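Long-range contacts in protein mini spindles (Drosophila melanogaster, PDB 5VJC), which probably binds tubulin through TOG domains built of HEAT repeats and promotes microtubule dynamics and mitotic spindle formation: residues 40-45 against 93-98; 6-11 against 49-54; 190-195 against 228-233. All coordinates share one frame; numbering follows the deposited sequence.

Contact 1 (40-45 against 93-98)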
loop_
_atom_site.group_PDB
_atom_site.type_symbol
_atom_site.label_atom_id
_atom_site.label_comp_id
_atom_site.label_asym_id
_atom_site.label_seq_id
_atom_site.Cartn_x
_atom_site.Cartn_y
_atom_site.Cartn_z
ATOM N N GLU A 40 3.340 -18.913 10.105
ATOM C CA GLU A 40 2.651 -20.171 10.438
ATOM C C GLU A 40 1.143 -20.063 10.274
ATOM O O GLU A 40 0.501 -20.977 9.757
ATOM C CB GLU A 40 2.990 -20.618 11.865
ATOM C CG GLU A 40 4.442 -21.075 12.010
ATOM C CD GLU A 40 4.891 -21.913 10.816
ATOM O OE1 GLU A 40 4.244 -22.955 10.548
ATOM O OE2 GLU A 40 5.868 -21.512 10.130
ATOM N N LEU A 41 0.573 -18.948 10.710
ATOM C CA LEU A 41 -0.853 -18.688 10.466
ATOM C C LEU A 41 -1.189 -18.722 8.971
ATOM O O LEU A 41 -2.121 -19.409 8.538
ATOM C CB LEU A 41 -1.252 -17.334 11.059
ATOM C CG LEU A 41 -2.614 -16.803 10.608
ATOM C CD1 LEU A 41 -3.718 -17.698 11.175
ATOM C CD2 LEU A 41 -2.782 -15.376 11.065
ATOM N N LEU A 42 -0.438 -17.978 8.166
ATOM C CA LEU A 42 -0.732 -17.939 6.730
ATOM C C LEU A 42 -0.601 -19.336 6.088
ATOM O O LEU A 42 -1.402 -19.721 5.223
ATOM C CB LEU A 42 0.192 -16.954 6.004
ATOM C CG LEU A 42 -0.076 -16.812 4.509
ATOM C CD1 LEU A 42 -1.496 -16.278 4.264
ATOM C CD2 LEU A 42 0.970 -15.883 3.865
ATOM N N ARG A 43 0.427 -20.074 6.477
ATOM C CA ARG A 43 0.603 -21.400 5.909
ATOM C C ARG A 43 -0.562 -22.324 6.331
ATOM O O ARG A 43 -1.104 -23.059 5.515
ATOM C CB ARG A 43 1.952 -21.997 6.320
ATOM C CG ARG A 43 2.230 -23.329 5.617
ATOM C CD ARG A 43 3.607 -23.952 5.960
ATOM N NE ARG A 43 3.807 -25.121 5.100
ATOM C CZ ARG A 43 4.949 -25.436 4.487
ATOM N NH1 ARG A 43 6.035 -24.680 4.654
ATOM N NH2 ARG A 43 5.003 -26.520 3.712
ATOM N N ASP A 44 -0.951 -22.252 7.601
ATOM C CA ASP A 44 -2.140 -22.969 8.095
ATOM C C ASP A 44 -3.387 -22.665 7.266
ATOM O O ASP A 44 -4.092 -23.576 6.813
ATOM C CB ASP A 44 -2.397 -22.607 9.559
ATOM C CG ASP A 44 -1.507 -23.393 10.523
ATOM O OD1 ASP A 44 -0.653 -24.161 10.034
ATOM O OD2 ASP A 44 -1.649 -23.238 11.762
ATOM N N GLN A 45 -3.652 -21.376 7.047
ATOM C CA GLN A 45 -4.830 -20.956 6.294
ATOM C C GLN A 45 -4.776 -21.401 4.846
ATOM O O GLN A 45 -5.803 -21.734 4.265
ATOM C CB GLN A 45 -5.001 -19.438 6.347
ATOM C CG GLN A 45 -5.431 -18.921 7.716
ATOM C CD GLN A 45 -5.610 -17.422 7.709
ATOM O OE1 GLN A 45 -4.844 -16.698 7.053
ATOM N NE2 GLN A 45 -6.631 -16.939 8.410
ATOM N N LEU A 93 -2.558 -11.723 -1.121
ATOM C CA LEU A 93 -2.132 -10.399 -0.674
ATOM C C LEU A 93 -1.244 -10.536 0.561
ATOM O O LEU A 93 -0.185 -9.899 0.632
ATOM C CB LEU A 93 -3.332 -9.472 -0.387
ATOM C CG LEU A 93 -4.178 -9.069 -1.610
ATOM C CD1 LEU A 93 -5.381 -8.229 -1.212
ATOM C CD2 LEU A 93 -3.318 -8.317 -2.690
ATOM N N LYS A 94 -1.659 -11.374 1.518
ATOM C CA LYS A 94 -0.853 -11.620 2.722
ATOM C C LYS A 94 0.524 -12.160 2.389
ATOM O O LYS A 94 1.520 -11.745 2.993
ATOM C CB LYS A 94 -1.546 -12.596 3.676
ATOM C CG LYS A 94 -2.697 -11.991 4.468
ATOM C CD LYS A 94 -3.417 -13.047 5.325
ATOM C CE LYS A 94 -4.488 -12.378 6.183
ATOM N NZ LYS A 94 -5.196 -13.353 7.069
ATOM N N TRP A 95 0.587 -13.095 1.448
ATOM C CA TRP A 95 1.878 -13.698 1.101
ATOM C C TRP A 95 2.809 -12.628 0.502
ATOM O O TRP A 95 4.005 -12.622 0.760
ATOM C CB TRP A 95 1.717 -14.861 0.112
ATOM C CG TRP A 95 3.046 -15.463 -0.286
ATOM C CD1 TRP A 95 3.853 -16.256 0.485
ATOM C CD2 TRP A 95 3.731 -15.296 -1.539
ATOM N NE1 TRP A 95 4.995 -16.592 -0.213
ATOM C CE2 TRP A 95 4.939 -16.024 -1.458
ATOM C CE3 TRP A 95 3.433 -14.616 -2.728
ATOM C CZ2 TRP A 95 5.850 -16.076 -2.507
ATOM C CZ3 TRP A 95 4.348 -14.668 -3.775
ATOM C CH2 TRP A 95 5.536 -15.392 -3.659
ATOM N N LEU A 96 2.247 -11.722 -0.284
ATOM C CA LEU A 96 3.072 -10.671 -0.868
ATOM C C LEU A 96 3.539 -9.683 0.208
ATOM O O LEU A 96 4.678 -9.231 0.157
ATOM C CB LEU A 96 2.324 -9.972 -2.010
ATOM C CG LEU A 96 2.188 -10.979 -3.162
ATOM C CD1 LEU A 96 1.058 -10.625 -4.099
ATOM C CD2 LEU A 96 3.544 -11.133 -3.919
ATOM N N THR A 97 2.702 -9.391 1.202
ATOM C CA THR A 97 3.122 -8.481 2.267
ATOM C C THR A 97 4.352 -9.042 3.000
ATOM O O THR A 97 5.203 -8.270 3.452
ATOM C CB THR A 97 2.005 -8.184 3.312
ATOM O OG1 THR A 97 1.716 -9.353 4.092
ATOM C CG2 THR A 97 0.713 -7.640 2.637
ATOM N N LEU A 98 4.464 -10.369 3.109
ATOM C CA LEU A 98 5.691 -10.942 3.679
ATOM C C LEU A 98 6.911 -10.677 2.790
ATOM O O LEU A 98 7.972 -10.323 3.279
ATOM C CB LEU A 98 5.534 -12.445 3.909
ATOM C CG LEU A 98 4.432 -12.842 4.878
ATOM C CD1 LEU A 98 4.323 -14.365 4.871
ATOM C CD2 LEU A 98 4.713 -12.325 6.305
HETATM O O HOH W 1 -7.801 -14.287 8.353
#
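Leu-42 meets the indole of Trp-95 at its edge, near the ring plane, where Leu-42 CD2 also lies 4.0 Å from Trp-95 CB. Segment 40-45 lays nothing over either face of the ring, which turns away toward His-67, Val-70 and Ile-71 of helix 64-77; its NE1 is hydrogen-bonded to Met-59 O. The other flat group, the Gln-45 amide, is touched at its oxygen, Lys-94 NZ standing 3.4 Å from Gln-45 OE1 in a weak hydrogen bond. On the amide's nitrogen side, Gln-45 NE2 gives a 2.9 Å bond to water 1, which accepts more weakly from Lys-94 NZ as well.

Leu-42 carries the apolar part. Its CG is anti to the backbone N (chi1 -178°), which sends the branched end across to helix 89-99. Leu-42 CD1 rests 3.7 Å from Lys-94 CB and also reaches the lysine CD, while Leu-42 CD2 drops to 3.6 Å from Trp-95 CA and touches Leu-98 CD1 at 3.8 Å. Shortening Leu-42 to an alanine would probably open a gap between the helices and deprive Lys-94 CB and Leu-98 CD1 of the methyls they meet on helix 36-48. The extended Lys-94 chain runs past this leucine, crossing Gln-45 at about a right angle, and also packs on Trp-29.

Segments 40-45 and 93-98 run nearly antiparallel, at 151° with axes 10.8 Å apart, a widely spaced pairing filled by Leu-42 against Lys-94, Trp-95 and Leu-98, consistent with the all-helical TOG domain.

Contact 2 (6-11 against 49-54)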
loop_
_atom_site.group_PDB
_atom_site.type_symbol
_atom_site.label_atom_id
_atom_site.label_comp_id
_atom_site.label_asym_id
_atom_site.label_seq_id
_atom_site.Cartn_x
_atom_site.Cartn_y
_atom_site.Cartn_z
ATOM N N PRO A 6 -5.206 -27.824 -9.094
ATOM C CA PRO A 6 -5.035 -26.417 -9.489
ATOM C C PRO A 6 -4.267 -25.649 -8.423
ATOM O O PRO A 6 -4.305 -26.057 -7.263
ATOM C CB PRO A 6 -6.474 -25.905 -9.623
ATOM C CG PRO A 6 -7.263 -26.779 -8.694
ATOM C CD PRO A 6 -6.608 -28.140 -8.764
ATOM N N LEU A 7 -3.569 -24.584 -8.808
ATOM C CA LEU A 7 -2.785 -23.802 -7.854
ATOM C C LEU A 7 -3.670 -23.296 -6.720
ATOM O O LEU A 7 -3.337 -23.413 -5.536
ATOM C CB LEU A 7 -2.104 -22.615 -8.549
ATOM C CG LEU A 7 -1.030 -22.926 -9.591
ATOM C CD1 LEU A 7 -0.362 -21.639 -10.042
ATOM C CD2 LEU A 7 0.005 -23.902 -9.046
ATOM N N LEU A 8 -4.804 -22.732 -7.101
ATOM C CA LEU A 8 -5.725 -22.147 -6.150
ATOM C C LEU A 8 -7.094 -22.774 -6.346
ATOM O O LEU A 8 -7.501 -23.049 -7.475
ATOM C CB LEU A 8 -5.801 -20.628 -6.327
ATOM C CG LEU A 8 -4.500 -19.867 -6.098
ATOM C CD1 LEU A 8 -4.717 -18.397 -6.382
ATOM C CD2 LEU A 8 -3.998 -20.073 -4.672
ATOM N N CYS A 9 -7.804 -22.994 -5.249
ATOM C CA CYS A 9 -9.104 -23.641 -5.342
ATOM C C CYS A 9 -10.221 -22.609 -5.171
ATOM O O CYS A 9 -10.231 -21.849 -4.199
ATOM C CB CYS A 9 -9.197 -24.765 -4.302
ATOM S SG CYS A 9 -10.821 -25.578 -4.182
ATOM N N ALA A 10 -11.139 -22.549 -6.136
ATOM C CA ALA A 10 -12.322 -21.718 -5.975
ATOM C C ALA A 10 -13.203 -22.347 -4.913
ATOM O O ALA A 10 -13.780 -23.418 -5.115
ATOM C CB ALA A 10 -13.085 -21.561 -7.285
ATOM N N ASN A 11 -13.271 -21.697 -3.764
ATOM C CA ASN A 11 -14.106 -22.157 -2.676
ATOM C C ASN A 11 -14.547 -20.932 -1.911
ATOM O O ASN A 11 -14.214 -19.805 -2.305
ATOM C CB ASN A 11 -13.358 -23.159 -1.789
ATOM C CG ASN A 11 -12.070 -22.591 -1.218
ATOM O OD1 ASN A 11 -12.012 -21.424 -0.833
ATOM N ND2 ASN A 11 -11.022 -23.420 -1.161
ATOM N N ALA A 49 -7.300 -23.970 2.996
ATOM C CA ALA A 49 -7.960 -23.507 1.774
ATOM C C ALA A 49 -7.687 -24.388 0.539
ATOM O O ALA A 49 -8.145 -24.071 -0.546
ATOM C CB ALA A 49 -7.548 -22.048 1.478
ATOM N N ASN A 50 -6.974 -25.504 0.708
ATOM C CA ASN A 50 -6.608 -26.362 -0.431
ATOM C C ASN A 50 -5.752 -25.659 -1.491
ATOM O O ASN A 50 -5.809 -25.986 -2.681
ATOM C CB ASN A 50 -7.851 -26.945 -1.109
ATOM C CG ASN A 50 -8.585 -27.944 -0.222
ATOM O OD1 ASN A 50 -7.967 -28.720 0.511
ATOM N ND2 ASN A 50 -9.905 -27.913 -0.275
ATOM N N VAL A 51 -4.962 -24.685 -1.069
ATOM C CA VAL A 51 -3.927 -24.164 -1.964
ATOM C C VAL A 51 -2.981 -25.333 -2.287
ATOM O O VAL A 51 -2.623 -26.094 -1.392
ATOM C CB VAL A 51 -3.161 -22.990 -1.325
ATOM C CG1 VAL A 51 -1.933 -22.629 -2.147
ATOM C CG2 VAL A 51 -4.107 -21.783 -1.185
ATOM N N ASN A 52 -2.638 -25.497 -3.562
ATOM C CA ASN A 52 -1.682 -26.519 -3.994
ATOM C C ASN A 52 -0.529 -26.667 -3.007
ATOM O O ASN A 52 0.113 -25.684 -2.652
ATOM C CB ASN A 52 -1.139 -26.172 -5.384
ATOM C CG ASN A 52 -0.182 -27.227 -5.917
ATOM O OD1 ASN A 52 0.950 -27.352 -5.447
ATOM N ND2 ASN A 52 -0.630 -27.981 -6.913
ATOM N N LYS A 53 -0.270 -27.885 -2.539
ATOM C CA LYS A 53 0.713 -28.035 -1.472
ATOM C C LYS A 53 2.157 -27.838 -1.940
ATOM O O LYS A 53 3.012 -27.465 -1.136
ATOM C CB LYS A 53 0.547 -29.391 -0.783
ATOM C CG LYS A 53 -0.632 -29.392 0.213
ATOM C CD LYS A 53 -1.591 -30.542 -0.024
ATOM C CE LYS A 53 -2.889 -30.358 0.778
ATOM N NZ LYS A 53 -2.551 -30.254 2.223
ATOM N N ALA A 54 2.438 -28.061 -3.220
ATOM C CA ALA A 54 3.786 -27.757 -3.711
ATOM C C ALA A 54 4.000 -26.232 -3.734
ATOM O O ALA A 54 5.086 -25.739 -3.417
ATOM C CB ALA A 54 4.011 -28.354 -5.096
HETATM O O HOH W 2 -6.954 -22.433 -2.748
#
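Leu-7 and Asn-52 join an irregular N-terminal segment to the turn linking helices 36-48 and 53-59. That turn holds a Schellman motif, with Asn-50 at positive phi (60°) closing the first helix, and an N-cap at Asn-52 opening the second.

Two direct hydrogen bonds join the segments, one of them weak. Asn-52 N reaches Leu-7 O at 3.0 Å and fairly straight (162°), although the donor is tilted out of the carbonyl plane. Asn-11 CG sits between its backbone N and carbonyl carbon (chi1 57°), which sets Asn-11 ND2 toward Ala-49 O for the weak bond of 3.0 Å, while OD1 takes Ala-13 N at the start of helix 13-22. The Asn-52 amide works both ways: OD1 accepts from Leu-55 N and, weakly, from Ala-54 N, and ND2 donates to Ser-5 O.

Apolar contact lies beside them. Leu-8 and Val-51 run side by side, pointing the same way, with Leu-8 CD2 3.9 Å from Val-51 CG2; Leu-8 continues onto Leu-74, Ala-84 and Leu-85. Separately, Cys-9 CB and Asn-50 CB are in van der Waals contact at 4.1 Å.

Water 2 fills in where the backbones do not bond directly, accepting from Cys-9 N at 2.7 Å and donating to Ala-49 O at 3.0 Å.

Contact 3 (190-195 against 228-233)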
loop_
_atom_site.group_PDB
_atom_site.type_symbol
_atom_site.label_atom_id
_atom_site.label_comp_id
_atom_site.label_asym_id
_atom_site.label_seq_id
_atom_site.Cartn_x
_atom_site.Cartn_y
_atom_site.Cartn_z
ATOM N N GLU A 190 8.170 10.561 -0.561
ATOM C CA GLU A 190 7.290 9.910 -1.529
ATOM C C GLU A 190 5.844 9.894 -1.045
ATOM O O GLU A 190 4.911 10.047 -1.842
ATOM C CB GLU A 190 7.776 8.480 -1.829
ATOM C CG GLU A 190 9.110 8.423 -2.596
ATOM C CD GLU A 190 9.007 8.993 -4.020
ATOM O OE1 GLU A 190 7.873 9.224 -4.488
ATOM O OE2 GLU A 190 10.058 9.201 -4.663
ATOM N N CYS A 191 5.647 9.753 0.265
ATOM C CA CYS A 191 4.296 9.825 0.806
ATOM C C CYS A 191 3.737 11.231 0.631
ATOM O O CYS A 191 2.579 11.390 0.253
ATOM C CB CYS A 191 4.256 9.390 2.278
ATOM S SG CYS A 191 4.380 7.581 2.485
ATOM N N LEU A 192 4.556 12.255 0.867
ATOM C CA LEU A 192 4.093 13.628 0.616
ATOM C C LEU A 192 3.656 13.860 -0.844
ATOM O O LEU A 192 2.578 14.408 -1.082
ATOM C CB LEU A 192 5.176 14.634 1.003
ATOM C CG LEU A 192 5.328 14.846 2.512
ATOM C CD1 LEU A 192 6.714 15.455 2.856
ATOM C CD2 LEU A 192 4.176 15.692 3.063
ATOM N N ASP A 193 4.474 13.430 -1.808
ATOM C CA ASP A 193 4.107 13.489 -3.230
ATOM C C ASP A 193 2.800 12.716 -3.521
ATOM O O ASP A 193 1.985 13.135 -4.345
ATOM C CB ASP A 193 5.241 12.931 -4.119
ATOM C CG ASP A 193 6.472 13.848 -4.172
ATOM O OD1 ASP A 193 6.404 14.994 -3.684
ATOM O OD2 ASP A 193 7.514 13.411 -4.708
ATOM N N GLU A 194 2.600 11.586 -2.855
ATOM C CA GLU A 194 1.370 10.831 -3.056
ATOM C C GLU A 194 0.175 11.591 -2.485
ATOM O O GLU A 194 -0.897 11.628 -3.097
ATOM C CB GLU A 194 1.488 9.430 -2.435
ATOM C CG GLU A 194 0.440 8.445 -2.984
ATOM C CD GLU A 194 0.589 8.185 -4.487
ATOM O OE1 GLU A 194 1.639 8.533 -5.083
ATOM O OE2 GLU A 194 -0.332 7.589 -5.073
ATOM N N LEU A 195 0.354 12.227 -1.329
ATOM C CA LEU A 195 -0.719 13.037 -0.772
ATOM C C LEU A 195 -1.122 14.133 -1.766
ATOM O O LEU A 195 -2.309 14.407 -1.951
ATOM C CB LEU A 195 -0.312 13.643 0.574
ATOM C CG LEU A 195 -0.115 12.612 1.709
ATOM C CD1 LEU A 195 0.649 13.192 2.905
ATOM C CD2 LEU A 195 -1.464 11.996 2.164
ATOM N N ASN A 228 10.818 20.223 0.076
ATOM C CA ASN A 228 10.246 20.544 -1.234
ATOM C C ASN A 228 8.925 19.785 -1.474
ATOM O O ASN A 228 8.007 20.311 -2.096
ATOM C CB ASN A 228 11.242 20.244 -2.374
ATOM C CG ASN A 228 12.522 21.106 -2.298
ATOM O OD1 ASN A 228 12.529 22.186 -1.702
ATOM N ND2 ASN A 228 13.604 20.621 -2.904
ATOM N N ALA A 229 8.817 18.561 -0.965
ATOM C CA ALA A 229 7.587 17.791 -1.159
ATOM C C ALA A 229 6.437 18.345 -0.318
ATOM O O ALA A 229 5.298 18.402 -0.780
ATOM C CB ALA A 229 7.825 16.315 -0.838
ATOM N N ALA A 230 6.728 18.760 0.912
ATOM C CA ALA A 230 5.681 19.281 1.779
ATOM C C ALA A 230 5.168 20.625 1.245
ATOM O O ALA A 230 3.965 20.904 1.288
ATOM C CB ALA A 230 6.184 19.420 3.201
ATOM N N LEU A 231 6.088 21.441 0.740
ATOM C CA LEU A 231 5.742 22.727 0.138
ATOM C C LEU A 231 4.818 22.554 -1.058
ATOM O O LEU A 231 3.792 23.217 -1.149
ATOM C CB LEU A 231 6.998 23.477 -0.293
ATOM C CG LEU A 231 7.857 24.053 0.835
ATOM C CD1 LEU A 231 9.170 24.588 0.286
ATOM C CD2 LEU A 231 7.078 25.131 1.580
ATOM N N ASN A 232 5.199 21.675 -1.982
ATOM C CA ASN A 232 4.363 21.393 -3.148
ATOM C C ASN A 232 2.992 20.930 -2.738
ATOM O O ASN A 232 1.994 21.247 -3.392
ATOM C CB ASN A 232 5.012 20.350 -4.049
ATOM C CG ASN A 232 6.150 20.919 -4.847
ATOM O OD1 ASN A 232 6.198 22.125 -5.096
ATOM N ND2 ASN A 232 7.076 20.065 -5.256
ATOM N N CYS A 233 2.930 20.209 -1.625
ATOM C CA CYS A 233 1.664 19.668 -1.185
ATOM C C CYS A 233 0.772 20.765 -0.598
ATOM O O CYS A 233 -0.429 20.799 -0.865
ATOM C CB CYS A 233 1.873 18.540 -0.172
ATOM S SG CYS A 233 0.338 17.675 0.176
HETATM O O HOH W 3 4.452 16.890 -3.073
#
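Leu-192 holds its CG anti to its own carbonyl carbon (chi1 -76°), which carries the branched end across to Ala-229 and Ala-230; on the facing helix Cys-233 swings SG anti to its backbone N (chi1 -170°), back toward Leu-195. The nearest apolar meeting is low on the chains: Leu-192 CB sits 3.6 Å from Ala-229 CB. Farther out, Leu-192 CD1 lies 3.8 Å from Ala-230 N and also touches the methyl of that alanine, while CD2 comes up to Ala-230 CA. One turn along, Cys-233 SG rests 4.1 Å from Leu-195 CB and near Leu-192 O, a carbonyl that accepts its hydrogen bond from Thr-196 OG1.

Segments 190-195 and 228-233, on helices 185-202 and 224-241, run almost parallel, at 12° with axes 8.5 Å apart. Such side-by-side parallel packing, with helix 209-217 between the two in sequence, is characteristic of one layer of a HEAT-repeat alpha solenoid. The small side chains of Ala-229 and Ala-230 allow the close approach, and the CA atoms of Leu-192 and Ala-229 come within 5.7 Å.

At the margin the chemistry turns polar. Asp-193 brings OD1 to 3.4 Å from Ala-229 CB, with water 3 beside it. This water donates to Asp-193 OD1 at 2.8 Å and to Ala-229 O at 2.9 Å, spending both hydrogens on linking the helices. Leu-195 goes on to pack on Phe-173, Val-176 and Met-177 of helix 169-178, and Ala-230 on Gln-218 and Ile-219.

How the contacts relate
Contacts 1 and 3 are buried helix pairs on opposite sides of the chain's centre, their own centres 32 Å apart; contact 2 is a partly buried joint of loop and turn near the N-terminus. Contacts 1 and 2 are neighbours, about 14 Å between centres, and interleave along the chain: helix 36-48, used in contact 1, ends in the turn used in contact 2. Contact 3 follows both in sequence. A leucine is central to both helix pairs, but contact 1 is antiparallel and widely spaced, contact 3 parallel and close over alanines. Contact 2 relies more on backbone and asparagine hydrogen bonds. A water bridges the segments in each, weakly on one side in contact 1.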